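Local coordinates for EvdMO1 (Micromonospora carbonacea, PDB 5T39), which probably transfers a methyl group from S-adenosylmethionine in everninomicin biosynthesis, through the methyltransferase domain of a fused methyltransferase-oxidase, at residues A150-L162 with H201-W215. Residues are numbered along the deposited sequence; the frame is centred on the assembly and turned at random.
Sequences AGLLYHVREPWAL and HPEPQARGLSVDVRW. With SAH (S-adenosyl-L-homocysteine), chain B.
H155 slides its imidazole under the loop that holds S-adenosyl-L-homocysteine: the carbonyl oxygen of A206 sits over the centre of one ring face, A206 O lying 3.2 Å from H155 CE1. The edge of the same ring turns to the face of H201 in an offset edge-to-face pair, planes 61° apart. E199 takes the hydrogen bond from ND1 and fixes the ring's rotation; its carboxylate also receives G208 N, so one acid ties both segments together. With an alanine in place of H155, the A206 carbonyl and the H201 face would probably lose the ring they meet, and E199 one of its donors. G208 CA lies 3.4 Å from H155 O, where a side chain would collide with that oxygen.

At the other end R157 and R214 run roughly the same way, side by side. R214 N donates to V156 O (3.1 Å), and its chain, extended from CG to NE, runs along the R157 carbonyl and lays NH1 on R157 O at 3.0 Å, an almost straight bond (165°) from above the carbonyl plane. R157 bends at chi3 (-72°), which sets NE 3.1 Å from S210 OG; that hydroxyl is also bonded to E134. R157 NH1 makes a salt bridge to E158 OE2, and a water accepting from both NH1 atoms bridges the arginines.

The contact joins the loop between strand 146-150 of the Rossmann-like sheet and helix 159-169 to an edge strand, 212-216, of a three-stranded antiparallel sheet and the loop before it, with strand 192-198 alongside and the ligand against both loops.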
loop_
_atom_site.group_PDB
_atom_site.type_symbol
_atom_site.label_atom_id
_atom_site.label_comp_id
_atom_site.label_asym_id
_atom_site.label_seq_id
_atom_site.Cartn_x
_atom_site.Cartn_y
_atom_site.Cartn_z
ATOM N N ALA A 150 -2.335 -1.546 -1.471
ATOM C CA ALA A 150 -1.684 -2.198 -2.590
ATOM C C ALA A 150 -0.394 -2.844 -2.109
ATOM O O ALA A 150 0.357 -2.264 -1.316
ATOM C CB ALA A 150 -1.380 -1.192 -3.701
ATOM N N GLY A 151 -0.133 -4.049 -2.593
ATOM C CA GLY A 151 1.134 -4.677 -2.296
ATOM C C GLY A 151 1.342 -5.045 -0.843
ATOM O O GLY A 151 2.486 -5.224 -0.428
ATOM N N LEU A 152 0.266 -5.200 -0.070
ATOM C CA LEU A 152 0.375 -5.336 1.377
ATOM C C LEU A 152 -0.357 -6.551 1.935
ATOM O O LEU A 152 0.097 -7.147 2.918
ATOM C CB LEU A 152 -0.150 -4.076 2.066
ATOM C CG LEU A 152 -0.084 -4.059 3.600
ATOM C CD1 LEU A 152 1.338 -4.246 4.095
ATOM C CD2 LEU A 152 -0.679 -2.766 4.126
ATOM N N LEU A 153 -1.498 -6.920 1.351
ATOM C CA LEU A 153 -2.365 -7.899 2.000
ATOM C C LEU A 153 -1.679 -9.243 2.177
ATOM O O LEU A 153 -2.021 -9.986 3.107
ATOM C CB LEU A 153 -3.658 -8.054 1.188
ATOM C CG LEU A 153 -4.781 -8.805 1.893
ATOM C CD1 LEU A 153 -5.335 -8.038 3.055
ATOM C CD2 LEU A 153 -5.901 -9.153 0.927
ATOM N N TYR A 154 -0.743 -9.582 1.287
ATOM C CA TYR A 154 -0.005 -10.837 1.328
ATOM C C TYR A 154 1.258 -10.743 2.179
ATOM O O TYR A 154 2.086 -11.664 2.150
ATOM C CB TYR A 154 0.289 -11.338 -0.090
ATOM C CG TYR A 154 0.955 -10.330 -0.978
ATOM C CD1 TYR A 154 0.204 -9.396 -1.683
ATOM C CD2 TYR A 154 2.333 -10.302 -1.120
ATOM C CE1 TYR A 154 0.809 -8.467 -2.497
ATOM C CE2 TYR A 154 2.947 -9.380 -1.937
ATOM C CZ TYR A 154 2.176 -8.459 -2.624
ATOM O OH TYR A 154 2.786 -7.526 -3.436
ATOM N N HIS A 155 1.394 -9.680 2.968
ATOM C CA HIS A 155 2.478 -9.513 3.929
ATOM C C HIS A 155 2.003 -9.558 5.379
ATOM O O HIS A 155 2.785 -9.233 6.282
ATOM C CB HIS A 155 3.229 -8.202 3.690
ATOM C CG HIS A 155 3.972 -8.153 2.394
ATOM N ND1 HIS A 155 5.020 -9.000 2.109
ATOM C CD2 HIS A 155 3.849 -7.339 1.317
ATOM C CE1 HIS A 155 5.505 -8.713 0.913
ATOM N NE2 HIS A 155 4.807 -7.714 0.407
ATOM N N VAL A 156 0.755 -9.965 5.633
ATOM C CA VAL A 156 0.221 -10.016 6.989
ATOM C C VAL A 156 -0.263 -11.426 7.317
ATOM O O VAL A 156 -0.522 -12.251 6.439
ATOM C CB VAL A 156 -0.886 -8.963 7.242
ATOM C CG1 VAL A 156 -0.365 -7.551 6.938
ATOM C CG2 VAL A 156 -2.140 -9.263 6.439
ATOM N N ARG A 157 -0.373 -11.686 8.618
ATOM C CA ARG A 157 -0.815 -12.986 9.119
ATOM C C ARG A 157 -2.314 -13.206 8.969
ATOM O O ARG A 157 -2.740 -14.347 8.761
ATOM C CB ARG A 157 -0.469 -13.129 10.600
ATOM C CG ARG A 157 1.006 -13.254 10.888
ATOM C CD ARG A 157 1.256 -13.434 12.381
ATOM N NE ARG A 157 1.017 -12.184 13.102
ATOM C CZ ARG A 157 -0.101 -11.859 13.749
ATOM N NH1 ARG A 157 -1.139 -12.685 13.803
ATOM N NH2 ARG A 157 -0.183 -10.680 14.353
ATOM N N GLU A 158 -3.120 -12.153 9.118
ATOM C CA GLU A 158 -4.579 -12.258 9.165
ATOM C C GLU A 158 -5.153 -11.250 8.187
ATOM O O GLU A 158 -5.647 -10.181 8.582
ATOM C CB GLU A 158 -5.104 -12.056 10.580
ATOM C CG GLU A 158 -4.695 -13.172 11.491
ATOM C CD GLU A 158 -3.950 -12.722 12.685
ATOM O OE1 GLU A 158 -3.519 -11.544 12.719
ATOM O OE2 GLU A 158 -3.763 -13.581 13.576
ATOM N N PRO A 159 -5.095 -11.548 6.887
ATOM C CA PRO A 159 -5.518 -10.548 5.891
ATOM C C PRO A 159 -6.967 -10.103 6.057
ATOM O O PRO A 159 -7.281 -8.938 5.801
ATOM C CB PRO A 159 -5.255 -11.257 4.556
ATOM C CG PRO A 159 -5.160 -12.709 4.891
ATOM C CD PRO A 159 -4.516 -12.744 6.250
ATOM N N TRP A 160 -7.868 -10.997 6.480
ATOM C CA TRP A 160 -9.256 -10.601 6.713
ATOM C C TRP A 160 -9.354 -9.486 7.741
ATOM O O TRP A 160 -10.252 -8.640 7.648
ATOM C CB TRP A 160 -10.099 -11.815 7.139
ATOM C CG TRP A 160 -9.477 -12.581 8.260
ATOM C CD1 TRP A 160 -9.650 -12.381 9.593
ATOM C CD2 TRP A 160 -8.530 -13.645 8.132
ATOM N NE1 TRP A 160 -8.875 -13.258 10.305
ATOM C CE2 TRP A 160 -8.172 -14.045 9.429
ATOM C CE3 TRP A 160 -7.961 -14.304 7.037
ATOM C CZ2 TRP A 160 -7.268 -15.079 9.659
ATOM C CZ3 TRP A 160 -7.074 -15.316 7.265
ATOM C CH2 TRP A 160 -6.726 -15.690 8.568
ATOM N N ALA A 161 -8.466 -9.477 8.735
ATOM C CA ALA A 161 -8.505 -8.457 9.769
ATOM C C ALA A 161 -8.044 -7.112 9.240
ATOM O O ALA A 161 -8.527 -6.077 9.703
ATOM C CB ALA A 161 -7.666 -8.899 10.957
ATOM N N LEU A 162 -7.101 -7.097 8.300
ATOM C CA LEU A 162 -6.705 -5.837 7.686
ATOM C C LEU A 162 -7.871 -5.241 6.898
ATOM O O LEU A 162 -8.094 -4.022 6.916
ATOM C CB LEU A 162 -5.475 -6.054 6.800
ATOM C CG LEU A 162 -4.899 -4.791 6.179
ATOM C CD1 LEU A 162 -4.565 -3.759 7.242
ATOM C CD2 LEU A 162 -3.677 -5.145 5.340
ATOM N N HIS A 201 9.312 -12.944 0.819
ATOM C CA HIS A 201 9.178 -12.136 -0.380
ATOM C C HIS A 201 10.569 -11.747 -0.884
ATOM O O HIS A 201 11.455 -11.435 -0.078
ATOM C CB HIS A 201 8.357 -10.886 -0.073
ATOM C CG HIS A 201 7.940 -10.143 -1.298
ATOM N ND1 HIS A 201 8.779 -9.270 -1.954
ATOM C CD2 HIS A 201 6.793 -10.175 -2.014
ATOM C CE1 HIS A 201 8.151 -8.768 -3.005
ATOM N NE2 HIS A 201 6.944 -9.301 -3.061
ATOM N N PRO A 202 10.806 -11.761 -2.198
ATOM C CA PRO A 202 12.179 -11.545 -2.687
ATOM C C PRO A 202 12.775 -10.181 -2.381
ATOM O O PRO A 202 14.005 -10.069 -2.368
ATOM C CB PRO A 202 12.079 -11.801 -4.201
ATOM C CG PRO A 202 10.646 -11.778 -4.526
ATOM C CD PRO A 202 9.911 -12.208 -3.278
ATOM N N GLU A 203 11.967 -9.144 -2.148
ATOM C CA GLU A 203 12.493 -7.828 -1.802
ATOM C C GLU A 203 12.497 -7.711 -0.286
ATOM O O GLU A 203 11.421 -7.586 0.312
ATOM C CB GLU A 203 11.629 -6.735 -2.408
ATOM C CG GLU A 203 11.982 -5.323 -1.941
ATOM C CD GLU A 203 13.478 -5.065 -1.948
ATOM O OE1 GLU A 203 14.054 -4.782 -0.875
ATOM O OE2 GLU A 203 14.088 -5.167 -3.031
ATOM N N PRO A 204 13.652 -7.766 0.384
ATOM C CA PRO A 204 13.624 -7.755 1.853
ATOM C C PRO A 204 12.928 -6.538 2.437
ATOM O O PRO A 204 12.292 -6.650 3.489
ATOM C CB PRO A 204 15.109 -7.819 2.239
ATOM C CG PRO A 204 15.780 -8.413 1.052
ATOM C CD PRO A 204 15.029 -7.884 -0.129
ATOM N N GLN A 205 13.028 -5.380 1.791
ATOM C CA GLN A 205 12.453 -4.168 2.348
ATOM C C GLN A 205 10.959 -4.058 2.084
ATOM O O GLN A 205 10.347 -3.076 2.511
ATOM C CB GLN A 205 13.214 -2.943 1.834
ATOM C CG GLN A 205 14.705 -2.986 2.173
ATOM C CD GLN A 205 15.361 -1.626 2.051
ATOM O OE1 GLN A 205 15.287 -0.828 2.971
ATOM N NE2 GLN A 205 15.982 -1.351 0.907
ATOM N N ALA A 206 10.356 -5.036 1.411
ATOM C CA ALA A 206 8.913 -5.103 1.226
ATOM C C ALA A 206 8.260 -6.104 2.160
ATOM O O ALA A 206 7.034 -6.220 2.178
ATOM C CB ALA A 206 8.578 -5.478 -0.221
ATOM N N ARG A 207 9.048 -6.838 2.931
ATOM C CA ARG A 207 8.508 -7.919 3.729
ATOM C C ARG A 207 7.641 -7.393 4.858
ATOM O O ARG A 207 7.803 -6.274 5.352
ATOM C CB ARG A 207 9.638 -8.751 4.308
ATOM C CG ARG A 207 10.274 -9.616 3.262
ATOM C CD ARG A 207 11.444 -10.409 3.755
ATOM N NE ARG A 207 12.050 -11.073 2.613
ATOM C CZ ARG A 207 13.303 -11.503 2.564
ATOM N NH1 ARG A 207 14.105 -11.376 3.616
ATOM N NH2 ARG A 207 13.748 -12.067 1.456
ATOM N N GLY A 208 6.715 -8.239 5.269
ATOM C CA GLY A 208 5.914 -8.017 6.446
ATOM C C GLY A 208 6.746 -8.014 7.708
ATOM O O GLY A 208 7.957 -8.296 7.698
ATOM N N LEU A 209 6.081 -7.707 8.811
ATOM C CA LEU A 209 6.725 -7.542 10.101
ATOM C C LEU A 209 6.615 -8.782 10.976
ATOM O O LEU A 209 7.187 -8.802 12.067
ATOM C CB LEU A 209 6.150 -6.327 10.824
ATOM C CG LEU A 209 6.317 -5.012 10.065
ATOM C CD1 LEU A 209 5.735 -3.891 10.884
ATOM C CD2 LEU A 209 7.764 -4.721 9.720
ATOM N N SER A 210 5.907 -9.808 10.527
ATOM C CA SER A 210 5.866 -11.090 11.214
ATOM C C SER A 210 6.732 -12.098 10.462
ATOM O O SER A 210 7.089 -11.892 9.306
ATOM C CB SER A 210 4.425 -11.606 11.309
ATOM O OG SER A 210 3.594 -10.778 12.112
ATOM N N VAL A 211 7.051 -13.216 11.118
ATOM C CA VAL A 211 7.863 -14.231 10.452
ATOM C C VAL A 211 7.081 -14.936 9.358
ATOM O O VAL A 211 7.683 -15.548 8.467
ATOM C CB VAL A 211 8.431 -15.267 11.452
ATOM C CG1 VAL A 211 9.358 -14.598 12.456
ATOM C CG2 VAL A 211 7.307 -16.032 12.156
ATOM N N ASP A 212 5.748 -14.875 9.423
ATOM C CA ASP A 212 4.855 -15.630 8.564
ATOM C C ASP A 212 3.810 -14.708 7.949
ATOM O O ASP A 212 3.609 -13.564 8.383
ATOM C CB ASP A 212 4.167 -16.771 9.341
ATOM C CG ASP A 212 3.460 -16.316 10.627
ATOM O OD1 ASP A 212 2.494 -17.014 11.032
ATOM O OD2 ASP A 212 3.866 -15.320 11.261
ATOM N N VAL A 213 3.158 -15.230 6.909
ATOM C CA VAL A 213 2.037 -14.577 6.248
ATOM C C VAL A 213 0.996 -15.640 5.926
ATOM O O VAL A 213 1.283 -16.836 5.916
ATOM C CB VAL A 213 2.463 -13.846 4.949
ATOM C CG1 VAL A 213 3.497 -12.798 5.242
ATOM C CG2 VAL A 213 2.979 -14.818 3.891
ATOM N N ARG A 214 -0.223 -15.188 5.624
ATOM C CA ARG A 214 -1.242 -16.082 5.088
ATOM C C ARG A 214 -1.812 -15.488 3.816
ATOM O O ARG A 214 -2.280 -14.345 3.816
ATOM C CB ARG A 214 -2.373 -16.345 6.077
ATOM C CG ARG A 214 -1.929 -17.175 7.249
ATOM C CD ARG A 214 -3.076 -17.512 8.174
ATOM N NE ARG A 214 -2.679 -18.335 9.313
ATOM C CZ ARG A 214 -2.183 -17.862 10.443
ATOM N NH1 ARG A 214 -1.976 -16.569 10.600
ATOM N NH2 ARG A 214 -1.857 -18.697 11.421
ATOM N N TRP A 215 -1.767 -16.260 2.744
ATOM C CA TRP A 215 -2.467 -15.928 1.516
ATOM C C TRP A 215 -3.841 -16.581 1.549
ATOM O O TRP A 215 -4.029 -17.625 2.168
ATOM C CB TRP A 215 -1.710 -16.445 0.294
ATOM C CG TRP A 215 -0.416 -15.775 -0.031
ATOM C CD1 TRP A 215 0.510 -15.268 0.830
ATOM C CD2 TRP A 215 0.097 -15.561 -1.344
ATOM N NE1 TRP A 215 1.575 -14.750 0.126
ATOM C CE2 TRP A 215 1.341 -14.920 -1.213
ATOM C CE3 TRP A 215 -0.375 -15.857 -2.621
ATOM C CZ2 TRP A 215 2.114 -14.561 -2.315
ATOM C CZ3 TRP A 215 0.391 -15.516 -3.704
ATOM C CH2 TRP A 215 1.622 -14.872 -3.548
HETATM N N SAH B . 2.178 -0.107 -1.448
HETATM C CA SAH B . 3.420 -0.106 -2.217
HETATM C CB SAH B . 4.516 -0.915 -1.543
HETATM C CG SAH B . 4.176 -2.392 -1.370
HETATM S SD SAH B . 5.557 -3.328 -0.664
HETATM C C SAH B . 3.165 -0.670 -3.600
HETATM O O SAH B . 4.052 -0.644 -4.460
HETATM O OXT SAH B . 2.068 -1.169 -3.846
HETATM C "C5'" SAH B . 4.925 -3.514 1.024
HETATM C "C4'" SAH B . 5.103 -2.280 1.905
HETATM O "O4'" SAH B . 4.323 -2.484 3.084
HETATM C "C3'" SAH B . 6.543 -2.058 2.341
HETATM O "O3'" SAH B . 6.876 -0.686 2.405
HETATM C "C2'" SAH B . 6.552 -2.710 3.714
HETATM O "O2'" SAH B . 7.576 -2.297 4.603
HETATM C "C1'" SAH B . 5.158 -2.371 4.216
HETATM N N9 SAH B . 4.646 -3.259 5.257
HETATM C C8 SAH B . 4.735 -4.627 5.302
HETATM N N7 SAH B . 4.109 -5.094 6.399
HETATM C C5 SAH B . 3.628 -4.012 7.065
HETATM C C6 SAH B . 2.921 -3.875 8.258
HETATM N N6 SAH B . 2.585 -4.901 9.035
HETATM N N1 SAH B . 2.564 -2.622 8.655
HETATM C C2 SAH B . 2.914 -1.537 7.903
HETATM N N3 SAH B . 3.625 -1.614 6.740
HETATM C C4 SAH B . 3.951 -2.863 6.352
HETATM O O HOH W 1 -3.095 -12.412 2.020
HETATM O O HOH W 2 4.767 -8.884 -5.043
HETATM O O HOH W 3 3.246 -7.674 8.609
HETATM O O HOH W 4 4.536 -10.725 8.082
HETATM O O HOH W 5 -1.700 -15.357 13.157
#